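Local coordinates for RND efflux system, outer membrane lipoprotein, NodT family (Burkholderia mallei, PDB 6U94), which probably serves as the outer-membrane channel of an RND-type efflux system, at residues L61-L66 against L166-V170; L72-T76 against R159-H163; A304-P308 against A332-V336. All blocks are in the same frame, centred on the assembly; numbering follows the deposited sequence.

In the fold
Interactions 1 and 2 are neighbours on one long helix, 156-203: its early turns receive helix 72-86 in interaction 2 and, a little further along, helix 56-67 in interaction 1. Their centres lie about 11 Å apart, and they touch where L66 CD2 packs 4.1 Å from H163 ND1. Along the chain, interaction 2 is nested inside the loop that interaction 1 closes. Interaction 3 stands apart in the second half of the protein, its centre about 35 Å from that of interaction 1 and about 31 Å from that of interaction 2; the nearest atoms of 2 and 3 are about 12 Å apart. It joins loop to helix end, whereas the other two join helix to helix.

Interaction 1 of 3, residues L61-L66 against L166-V170; sequences LVALAL and LVAEV
V170 packs into a hollow made by L61, V62 and A65, where helix 56-67 and the long helix 156-203 form a near-antiparallel helix pair in the helical part of this outer membrane factor. The short segments cross at 140° with their axes 9.5 Å apart; the side chains that meet are all apolar, and no hydrogen bond crosses. The close part is built round the two branches of V170. A chi1 of 171° places CG1 anti to the backbone N, and from there that methyl reaches both V62 CG2, at 3.8 Å, and L61 CB, at 3.9 Å. The other branch, CG2, turns to the A65 methyl and meets CB at 3.8 Å, which splits the valine between neighbouring turns of the shorter helix. One turn earlier on the long helix, V167 CG2 meets V62 CG1 at 3.8 Å, so V62 spends one methyl on each valine. L246 of helix 211-247 backs both V170 and L166, while W49 and L53 close over V62.

Toward L66 the fit slackens. This residue is partly exposed, and although it starts off to one side, its tip swings in: CD1 comes to 4.2 Å from V167 CG2, and CD2 lies against L166. L166 CG in turn packs against the A65 methyl. L166 CD2 sits 3.6 Å from the carbonyl oxygen A65 O, the same oxygen that accepts a hydrogen bond from R70 NH2.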
ATOM      1  N   LEU A  61       0.527  12.096 -13.551  1.00 92.98           N
ATOM      2  CA  LEU A  61       0.244  10.739 -14.010  1.00 89.86           C
ATOM      3  C   LEU A  61      -1.201  10.347 -13.728  1.00 84.38           C
ATOM      4  O   LEU A  61      -1.861   9.733 -14.576  1.00 84.09           O
ATOM      5  CB  LEU A  61       1.208   9.757 -13.346  1.00 86.80           C
ATOM      6  CG  LEU A  61       2.675   9.940 -13.731  1.00 88.23           C
ATOM      7  CD1 LEU A  61       3.582   9.377 -12.653  1.00 84.09           C
ATOM      8  CD2 LEU A  61       2.955   9.280 -15.075  1.00 88.05           C
ATOM      9  N   VAL A  62      -1.708  10.688 -12.541  1.00 80.63           N
ATOM     10  CA  VAL A  62      -3.081  10.343 -12.184  1.00 75.55           C
ATOM     11  C   VAL A  62      -4.069  11.067 -13.090  1.00 80.95           C
ATOM     12  O   VAL A  62      -5.066  10.486 -13.539  1.00 77.01           O
ATOM     13  CB  VAL A  62      -3.333  10.653 -10.697  1.00 67.22           C
ATOM     14  CG1 VAL A  62      -4.815  10.582 -10.374  1.00 66.11           C
ATOM     15  CG2 VAL A  62      -2.559   9.682  -9.829  1.00 64.91           C
ATOM     16  N   ALA A  63      -3.803  12.342 -13.384  1.00 87.40           N
ATOM     17  CA  ALA A  63      -4.699  13.100 -14.250  1.00 93.06           C
ATOM     18  C   ALA A  63      -4.766  12.489 -15.643  1.00 98.83           C
ATOM     19  O   ALA A  63      -5.837  12.453 -16.261  1.00103.67           O
ATOM     20  CB  ALA A  63      -4.250  14.559 -14.319  1.00 96.77           C
ATOM     21  N   LEU A  64      -3.633  12.002 -16.155  1.00 98.24           N
ATOM     22  CA  LEU A  64      -3.637  11.370 -17.470  1.00 99.14           C
ATOM     23  C   LEU A  64      -4.374  10.039 -17.436  1.00 95.38           C
ATOM     24  O   LEU A  64      -5.070   9.682 -18.395  1.00100.51           O
ATOM     25  CB  LEU A  64      -2.205  11.181 -17.972  1.00 99.89           C
ATOM     26  CG  LEU A  64      -1.342  12.438 -18.118  1.00101.43           C
ATOM     27  CD1 LEU A  64      -0.050  12.124 -18.865  1.00102.43           C
ATOM     28  CD2 LEU A  64      -2.113  13.559 -18.803  1.00102.81           C
ATOM     29  N   ALA A  65      -4.236   9.290 -16.341  1.00 91.36           N
ATOM     30  CA  ALA A  65      -4.961   8.031 -16.215  1.00 89.09           C
ATOM     31  C   ALA A  65      -6.466   8.266 -16.166  1.00 88.14           C
ATOM     32  O   ALA A  65      -7.241   7.498 -16.748  1.00 93.08           O
ATOM     33  CB  ALA A  65      -4.493   7.278 -14.969  1.00 80.69           C
ATOM     34  N   LEU A  66      -6.897   9.327 -15.481  1.00 83.44           N
ATOM     35  CA  LEU A  66      -8.321   9.643 -15.431  1.00 84.11           C
ATOM     36  C   LEU A  66      -8.815  10.202 -16.762  1.00 89.18           C
ATOM     37  O   LEU A  66      -9.917   9.865 -17.210  1.00 90.51           O
ATOM     38  CB  LEU A  66      -8.600  10.629 -14.298  1.00 77.47           C
ATOM     39  CG  LEU A  66      -8.565  10.060 -12.884  1.00 76.70           C
ATOM     40  CD1 LEU A  66      -8.872  11.141 -11.860  1.00 74.79           C
ATOM     41  CD2 LEU A  66      -9.542   8.902 -12.757  1.00 76.26           C
ATOM     42  N   LEU A 166      -7.987   3.014  -9.718  1.00 69.42           N
ATOM     43  CA  LEU A 166      -7.068   3.538 -10.722  1.00 69.13           C
ATOM     44  C   LEU A 166      -6.146   4.595 -10.126  1.00 67.01           C
ATOM     45  O   LEU A 166      -4.932   4.569 -10.354  1.00 66.42           O
ATOM     46  CB  LEU A 166      -7.856   4.109 -11.901  1.00 66.30           C
ATOM     47  CG  LEU A 166      -7.055   4.596 -13.108  1.00 65.31           C
ATOM     48  CD1 LEU A 166      -6.200   3.476 -13.672  1.00 60.89           C
ATOM     49  CD2 LEU A 166      -8.003   5.135 -14.180  1.00 67.44           C
ATOM     50  N   VAL A 167      -6.710   5.535  -9.363  1.00 65.97           N
ATOM     51  CA  VAL A 167      -5.900   6.570  -8.721  1.00 65.82           C
ATOM     52  C   VAL A 167      -4.854   5.934  -7.816  1.00 66.01           C
ATOM     53  O   VAL A 167      -3.674   6.302  -7.842  1.00 66.56           O
ATOM     54  CB  VAL A 167      -6.797   7.548  -7.941  1.00 65.71           C
ATOM     55  CG1 VAL A 167      -5.971   8.385  -6.975  1.00 60.70           C
ATOM     56  CG2 VAL A 167      -7.570   8.443  -8.900  1.00 68.13           C
ATOM     57  N   ALA A 168      -5.274   4.959  -7.010  1.00 63.65           N
ATOM     58  CA  ALA A 168      -4.362   4.339  -6.058  1.00 60.02           C
ATOM     59  C   ALA A 168      -3.308   3.495  -6.762  1.00 66.42           C
ATOM     60  O   ALA A 168      -2.137   3.497  -6.362  1.00 70.54           O
ATOM     61  CB  ALA A 168      -5.149   3.491  -5.066  1.00 54.53           C
ATOM     62  N   GLU A 169      -3.700   2.765  -7.808  1.00 67.67           N
ATOM     63  CA  GLU A 169      -2.752   1.891  -8.486  1.00 67.01           C
ATOM     64  C   GLU A 169      -1.696   2.687  -9.241  1.00 68.36           C
ATOM     65  O   GLU A 169      -0.546   2.246  -9.343  1.00 68.39           O
ATOM     66  CB  GLU A 169      -3.487   0.945  -9.434  1.00 68.82           C
ATOM     67  CG  GLU A 169      -2.717  -0.330  -9.739  1.00 72.47           C
ATOM     68  CD  GLU A 169      -2.497  -1.187  -8.503  1.00 71.32           C
ATOM     69  OE1 GLU A 169      -3.490  -1.549  -7.838  1.00 71.21           O
ATOM     70  OE2 GLU A 169      -1.329  -1.497  -8.191  1.00 74.39           O
ATOM     71  N   VAL A 170      -2.060   3.855  -9.774  1.00 69.59           N
ATOM     72  CA  VAL A 170      -1.064   4.725 -10.395  1.00 68.90           C
ATOM     73  C   VAL A 170      -0.067   5.216  -9.354  1.00 66.38           C
ATOM     74  O   VAL A 170       1.143   5.273  -9.608  1.00 67.25           O
ATOM     75  CB  VAL A 170      -1.752   5.899 -11.116  1.00 66.97           C
ATOM     76  CG1 VAL A 170      -0.722   6.918 -11.579  1.00 65.19           C
ATOM     77  CG2 VAL A 170      -2.573   5.394 -12.297  1.00 73.20           C
TER

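Interaction 2 of 3, residues L72-T76 against R159-H163; sequences LRVAT and RRSVH
L72 does most of the touching here, laying its two methyls on three residues of the 159-163 turn. Of its apolar contacts, CD1 rests on the start of R159, 3.6 Å from CA and 3.8 Å from CG, crossing the arginine's aliphatic chain at about a right angle. CD2 goes the other way, to H163 CE1 at 3.9 Å and to V162 CG1. V162, whose CB points toward helix 72-86, also meets A75 CB through CG1, a looser approach of 4.3 Å.

No hydrogen bond crosses the contact. The polar order is local to each helix: L72 O accepts a hydrogen bond from the backbone N of T76 and also a weak one from T76 OG1, 3.3 Å away. The same T76 OG1 lies 4.0 Å from V162 CG2.

Among the flat groups, R159 and H163 pair on their own helix. The arginine chain is stretched out from its first torsion (chi1 178°) onward, and this carries its guanidinium out beside the imidazole. H163 CE1 sits over the centre of one guanidinium face, while R159 NH2 lies in the plane of the imidazole at its edge. R159 O lies above one face of that ring.

This is a near-parallel helix pair, 36° between directions, at the first turn of helix 72-86 in the helical part of an outer membrane factor. Helix 132-142 packs on V162 through L137 and on T76 through F138; R73 touches helix 146-152, and R160 touches helix 283-294.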
ATOM      1  N   LEU A  72     -14.800   2.170 -18.601  1.00 88.00           N
ATOM      2  CA  LEU A  72     -14.430   1.623 -17.301  1.00 88.99           C
ATOM      3  C   LEU A  72     -14.149   0.129 -17.372  1.00 87.22           C
ATOM      4  O   LEU A  72     -13.332  -0.383 -16.597  1.00 81.29           O
ATOM      5  CB  LEU A  72     -15.520   1.909 -16.270  1.00 90.09           C
ATOM      6  CG  LEU A  72     -15.616   3.368 -15.828  1.00 91.01           C
ATOM      7  CD1 LEU A  72     -16.431   3.482 -14.554  1.00 92.98           C
ATOM      8  CD2 LEU A  72     -14.232   3.981 -15.647  1.00 86.44           C
ATOM      9  N   ARG A  73     -14.802  -0.584 -18.292  1.00 86.56           N
ATOM     10  CA  ARG A  73     -14.508  -2.006 -18.447  1.00 88.33           C
ATOM     11  C   ARG A  73     -13.066  -2.220 -18.894  1.00 90.20           C
ATOM     12  O   ARG A  73     -12.384  -3.129 -18.406  1.00 89.80           O
ATOM     13  CB  ARG A  73     -15.479  -2.646 -19.438  1.00 92.12           C
ATOM     14  CG  ARG A  73     -15.422  -4.165 -19.455  1.00 93.36           C
ATOM     15  CD  ARG A  73     -16.400  -4.760 -20.465  1.00 94.33           C
ATOM     16  NE  ARG A  73     -16.091  -4.354 -21.832  1.00100.35           N
ATOM     17  CZ  ARG A  73     -15.091  -4.855 -22.553  1.00106.16           C
ATOM     18  NH1 ARG A  73     -14.290  -5.782 -22.036  1.00104.63           N
ATOM     19  NH2 ARG A  73     -14.885  -4.425 -23.790  1.00110.74           N
ATOM     20  N   VAL A  74     -12.582  -1.385 -19.815  1.00 88.92           N
ATOM     21  CA  VAL A  74     -11.194  -1.487 -20.254  1.00 85.21           C
ATOM     22  C   VAL A  74     -10.250  -1.022 -19.151  1.00 86.27           C
ATOM     23  O   VAL A  74      -9.183  -1.613 -18.941  1.00 80.53           O
ATOM     24  CB  VAL A  74     -10.991  -0.696 -21.559  1.00 82.23           C
ATOM     25  CG1 VAL A  74      -9.510  -0.485 -21.841  1.00 82.41           C
ATOM     26  CG2 VAL A  74     -11.650  -1.422 -22.722  1.00 80.03           C
ATOM     27  N   ALA A  75     -10.627   0.037 -18.428  1.00 84.19           N
ATOM     28  CA  ALA A  75      -9.818   0.484 -17.300  1.00 78.59           C
ATOM     29  C   ALA A  75      -9.651  -0.629 -16.274  1.00 79.67           C
ATOM     30  O   ALA A  75      -8.559  -0.825 -15.729  1.00 80.25           O
ATOM     31  CB  ALA A  75     -10.447   1.719 -16.655  1.00 74.10           C
ATOM     32  N   THR A  76     -10.727  -1.377 -16.011  1.00 78.97           N
ATOM     33  CA  THR A  76     -10.635  -2.540 -15.134  1.00 80.49           C
ATOM     34  C   THR A  76      -9.647  -3.567 -15.680  1.00 83.60           C
ATOM     35  O   THR A  76      -8.872  -4.161 -14.919  1.00 80.59           O
ATOM     36  CB  THR A  76     -12.023  -3.157 -14.948  1.00 81.86           C
ATOM     37  OG1 THR A  76     -12.776  -2.363 -14.021  1.00 78.43           O
ATOM     38  CG2 THR A  76     -11.930  -4.588 -14.431  1.00 83.49           C
ATOM     39  N   ARG A 159     -18.566   3.314 -10.617  1.00 72.26           N
ATOM     40  CA  ARG A 159     -17.645   4.270 -11.224  1.00 71.58           C
ATOM     41  C   ARG A 159     -16.644   4.796 -10.202  1.00 73.64           C
ATOM     42  O   ARG A 159     -15.448   4.915 -10.495  1.00 70.34           O
ATOM     43  CB  ARG A 159     -18.428   5.422 -11.849  1.00 79.16           C
ATOM     44  CG  ARG A 159     -17.564   6.505 -12.473  1.00 84.49           C
ATOM     45  CD  ARG A 159     -18.418   7.540 -13.204  1.00 93.48           C
ATOM     46  NE  ARG A 159     -17.602   8.547 -13.879  1.00100.18           N
ATOM     47  CZ  ARG A 159     -17.210   8.465 -15.147  1.00106.15           C
ATOM     48  NH1 ARG A 159     -17.558   7.420 -15.886  1.00109.40           N
ATOM     49  NH2 ARG A 159     -16.469   9.428 -15.680  1.00107.71           N
ATOM     50  N   ARG A 160     -17.115   5.120  -8.997  1.00 70.95           N
ATOM     51  CA  ARG A 160     -16.213   5.602  -7.960  1.00 64.79           C
ATOM     52  C   ARG A 160     -15.221   4.524  -7.538  1.00 65.73           C
ATOM     53  O   ARG A 160     -14.065   4.834  -7.231  1.00 69.43           O
ATOM     54  CB  ARG A 160     -17.019   6.091  -6.756  1.00 59.49           C
ATOM     55  CG  ARG A 160     -16.174   6.662  -5.632  1.00 59.13           C
ATOM     56  CD  ARG A 160     -17.046   7.207  -4.514  1.00 58.59           C
ATOM     57  NE  ARG A 160     -16.267   7.930  -3.517  1.00 60.14           N
ATOM     58  CZ  ARG A 160     -15.833   9.178  -3.670  1.00 63.30           C
ATOM     59  NH1 ARG A 160     -16.100   9.838  -4.789  1.00 57.50           N
ATOM     60  NH2 ARG A 160     -15.130   9.764  -2.710  1.00 63.75           N
ATOM     61  N   SER A 161     -15.650   3.258  -7.532  1.00 64.31           N
ATOM     62  CA  SER A 161     -14.761   2.178  -7.117  1.00 66.12           C
ATOM     63  C   SER A 161     -13.622   1.985  -8.109  1.00 66.96           C
ATOM     64  O   SER A 161     -12.482   1.716  -7.711  1.00 64.40           O
ATOM     65  CB  SER A 161     -15.553   0.880  -6.948  1.00 63.77           C
ATOM     66  OG  SER A 161     -14.707  -0.173  -6.505  1.00 65.47           O
ATOM     67  N   VAL A 162     -13.907   2.127  -9.406  1.00 66.78           N
ATOM     68  CA  VAL A 162     -12.862   1.972 -10.414  1.00 65.50           C
ATOM     69  C   VAL A 162     -11.926   3.176 -10.406  1.00 66.59           C
ATOM     70  O   VAL A 162     -10.709   3.030 -10.573  1.00 64.91           O
ATOM     71  CB  VAL A 162     -13.484   1.742 -11.804  1.00 66.08           C
ATOM     72  CG1 VAL A 162     -12.393   1.582 -12.861  1.00 65.13           C
ATOM     73  CG2 VAL A 162     -14.396   0.519 -11.779  1.00 58.05           C
ATOM     74  N   HIS A 163     -12.475   4.381 -10.220  1.00 65.29           N
ATOM     75  CA  HIS A 163     -11.636   5.570 -10.098  1.00 66.31           C
ATOM     76  C   HIS A 163     -10.702   5.470  -8.896  1.00 66.68           C
ATOM     77  O   HIS A 163      -9.515   5.808  -8.988  1.00 62.61           O
ATOM     78  CB  HIS A 163     -12.510   6.821  -9.981  1.00 69.46           C
ATOM     79  CG  HIS A 163     -13.135   7.251 -11.271  1.00 78.24           C
ATOM     80  ND1 HIS A 163     -12.947   6.570 -12.456  1.00 80.11           N
ATOM     81  CD2 HIS A 163     -13.939   8.300 -11.563  1.00 77.90           C
ATOM     82  CE1 HIS A 163     -13.611   7.180 -13.421  1.00 83.37           C
ATOM     83  NE2 HIS A 163     -14.221   8.233 -12.905  1.00 84.27           N
TER

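Interaction 3 of 3, residues A304-P308 against A332-V336; sequences AAFFP and AWLFV
P308 O accepts a hydrogen bond from S276 OG, and the pyrrolidine ring of the same proline takes the face of the F335 ring. P308 CG stands over F335, 3.7 Å from the centroid and 19° off the normal, a CH-pi contact, and comes within 3.5 Å of F335 CD1. CB follows behind it, near CD1 and CE1. A chi1 of 175° swings F335 CG opposite its own N, which extends the side chain from the 332-336 loop to lie alongside the end of helix 299-306.

The edge of the same ring meets the helix end. F335 CE2 lies 3.6 Å from A305 O, close to the ring plane, and F335 CZ lies 3.8 Å from A305 O. The contact puts aromatic C-H groups against a carbonyl, with no hydrogen bond formed across the two segments. CE2 also comes near F306 C, at an oblique angle to the ring.

In relatives such as OprM the equivalent stretch probably leads into the membrane beta barrel; in this model no strand is formed. F307 is where the chain leaves the helix, and 332-336 is an irregular loop. Several residues here, F335 and F307 among them, touch a crystal neighbour, which may influence the arrangement.

W333 adds a second aromatic contact to P308. The two side chains approach from opposite directions, and W333 CH2 meets P308 CG at 3.7 Å and P308 CD at 4.0 Å. The indole is itself covered on one face by F335 CB, over its centre. L326 of helix 321-326 touches both W333 and F335. F306 and F307 pack on helix 362-415, against V364 and E368, and Y367 and I371, respectively.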
ATOM      1  N   ALA A 304     -28.362   5.738  12.274  1.00 57.75           N
ATOM      2  CA  ALA A 304     -28.475   5.880  13.720  1.00 54.65           C
ATOM      3  C   ALA A 304     -28.287   4.540  14.417  1.00 56.43           C
ATOM      4  O   ALA A 304     -27.686   4.469  15.495  1.00 56.60           O
ATOM      5  CB  ALA A 304     -29.828   6.490  14.083  1.00 54.07           C
ATOM      6  N   ALA A 305     -28.776   3.461  13.802  1.00 53.50           N
ATOM      7  CA  ALA A 305     -28.709   2.151  14.438  1.00 51.62           C
ATOM      8  C   ALA A 305     -27.338   1.498  14.284  1.00 55.45           C
ATOM      9  O   ALA A 305     -26.855   0.854  15.219  1.00 54.61           O
ATOM     10  CB  ALA A 305     -29.793   1.235  13.868  1.00 48.48           C
ATOM     11  N   PHE A 306     -26.691   1.646  13.121  1.00 52.78           N
ATOM     12  CA  PHE A 306     -25.560   0.793  12.783  1.00 52.54           C
ATOM     13  C   PHE A 306     -24.284   1.514  12.357  1.00 51.84           C
ATOM     14  O   PHE A 306     -23.292   0.841  12.061  1.00 49.48           O
ATOM     15  CB  PHE A 306     -25.962  -0.185  11.668  1.00 51.31           C
ATOM     16  CG  PHE A 306     -27.134  -1.058  12.023  1.00 59.94           C
ATOM     17  CD1 PHE A 306     -27.016  -2.045  12.988  1.00 60.56           C
ATOM     18  CD2 PHE A 306     -28.354  -0.895  11.383  1.00 60.40           C
ATOM     19  CE1 PHE A 306     -28.091  -2.849  13.315  1.00 63.28           C
ATOM     20  CE2 PHE A 306     -29.434  -1.695  11.705  1.00 63.31           C
ATOM     21  CZ  PHE A 306     -29.304  -2.673  12.670  1.00 66.27           C
ATOM     22  N   PHE A 307     -24.267   2.841  12.323  1.00 50.01           N
ATOM     23  CA  PHE A 307     -23.129   3.587  11.785  1.00 49.92           C
ATOM     24  C   PHE A 307     -22.500   4.425  12.887  1.00 50.03           C
ATOM     25  O   PHE A 307     -23.073   5.454  13.286  1.00 47.00           O
ATOM     26  CB  PHE A 307     -23.574   4.468  10.619  1.00 51.95           C
ATOM     27  CG  PHE A 307     -22.504   4.721   9.592  1.00 50.86           C
ATOM     28  CD1 PHE A 307     -21.262   5.207   9.957  1.00 50.88           C
ATOM     29  CD2 PHE A 307     -22.754   4.478   8.248  1.00 53.79           C
ATOM     30  CE1 PHE A 307     -20.283   5.443   8.999  1.00 49.90           C
ATOM     31  CE2 PHE A 307     -21.787   4.709   7.288  1.00 53.46           C
ATOM     32  CZ  PHE A 307     -20.545   5.194   7.666  1.00 56.06           C
ATOM     33  N   PRO A 308     -21.342   4.025  13.421  1.00 49.30           N
ATOM     34  CA  PRO A 308     -20.709   4.821  14.480  1.00 51.36           C
ATOM     35  C   PRO A 308     -20.347   6.216  13.991  1.00 49.09           C
ATOM     36  O   PRO A 308     -19.996   6.421  12.827  1.00 47.69           O
ATOM     37  CB  PRO A 308     -19.452   4.015  14.835  1.00 48.57           C
ATOM     38  CG  PRO A 308     -19.722   2.621  14.339  1.00 53.48           C
ATOM     39  CD  PRO A 308     -20.587   2.798  13.119  1.00 53.69           C
ATOM     40  N   ALA A 332     -15.244  -9.535  18.057  1.00109.76           N
ATOM     41  CA  ALA A 332     -16.212  -8.601  17.507  1.00101.92           C
ATOM     42  C   ALA A 332     -16.099  -7.249  18.202  1.00 97.21           C
ATOM     43  O   ALA A 332     -15.747  -7.157  19.382  1.00 97.56           O
ATOM     44  CB  ALA A 332     -17.626  -9.154  17.653  1.00101.34           C
ATOM     45  N   TRP A 333     -16.418  -6.190  17.460  1.00 90.46           N
ATOM     46  CA  TRP A 333     -16.181  -4.848  17.970  1.00 84.08           C
ATOM     47  C   TRP A 333     -17.174  -4.509  19.080  1.00 78.56           C
ATOM     48  O   TRP A 333     -18.118  -5.252  19.363  1.00 81.33           O
ATOM     49  CB  TRP A 333     -16.239  -3.816  16.839  1.00 79.14           C
ATOM     50  CG  TRP A 333     -17.577  -3.618  16.172  1.00 69.75           C
ATOM     51  CD1 TRP A 333     -18.701  -4.379  16.321  1.00 71.47           C
ATOM     52  CD2 TRP A 333     -17.915  -2.581  15.244  1.00 62.61           C
ATOM     53  NE1 TRP A 333     -19.719  -3.879  15.542  1.00 65.32           N
ATOM     54  CE2 TRP A 333     -19.263  -2.774  14.872  1.00 62.88           C
ATOM     55  CE3 TRP A 333     -17.209  -1.506  14.692  1.00 57.72           C
ATOM     56  CZ2 TRP A 333     -19.916  -1.934  13.972  1.00 55.25           C
ATOM     57  CZ3 TRP A 333     -17.861  -0.671  13.799  1.00 55.95           C
ATOM     58  CH2 TRP A 333     -19.201  -0.892  13.448  1.00 54.65           C
ATOM     59  N   LEU A 334     -16.945  -3.361  19.716  1.00 74.82           N
ATOM     60  CA  LEU A 334     -17.705  -2.949  20.889  1.00 75.51           C
ATOM     61  C   LEU A 334     -18.757  -1.888  20.586  1.00 70.26           C
ATOM     62  O   LEU A 334     -19.281  -1.273  21.518  1.00 69.19           O
ATOM     63  CB  LEU A 334     -16.755  -2.440  21.976  1.00 77.18           C
ATOM     64  CG  LEU A 334     -15.633  -3.389  22.399  1.00 79.10           C
ATOM     65  CD1 LEU A 334     -14.908  -2.831  23.610  1.00 80.59           C
ATOM     66  CD2 LEU A 334     -16.165  -4.791  22.678  1.00 79.45           C
ATOM     67  N   PHE A 335     -19.072  -1.652  19.315  1.00 68.73           N
ATOM     68  CA  PHE A 335     -20.140  -0.723  18.975  1.00 61.91           C
ATOM     69  C   PHE A 335     -21.485  -1.309  19.385  1.00 57.75           C
ATOM     70  O   PHE A 335     -21.757  -2.489  19.147  1.00 59.18           O
ATOM     71  CB  PHE A 335     -20.125  -0.416  17.478  1.00 61.55           C
ATOM     72  CG  PHE A 335     -21.268   0.448  17.026  1.00 59.93           C
ATOM     73  CD1 PHE A 335     -21.319   1.788  17.372  1.00 58.01           C
ATOM     74  CD2 PHE A 335     -22.291  -0.080  16.251  1.00 60.00           C
ATOM     75  CE1 PHE A 335     -22.371   2.590  16.961  1.00 57.80           C
ATOM     76  CE2 PHE A 335     -23.351   0.713  15.834  1.00 59.01           C
ATOM     77  CZ  PHE A 335     -23.392   2.050  16.189  1.00 58.88           C
ATOM     78  N   VAL A 336     -22.320  -0.488  20.014  1.00 56.72           N
ATOM     79  CA  VAL A 336     -23.631  -0.937  20.475  1.00 54.90           C
ATOM     80  C   VAL A 336     -24.716  -0.406  19.544  1.00 57.13           C
ATOM     81  O   VAL A 336     -25.064   0.783  19.605  1.00 57.43           O
ATOM     82  CB  VAL A 336     -23.886  -0.502  21.925  1.00 56.03           C
ATOM     83  CG1 VAL A 336     -25.274  -0.955  22.382  1.00 54.94           C
ATOM     84  CG2 VAL A 336     -22.804  -1.061  22.839  1.00 56.34           C
TER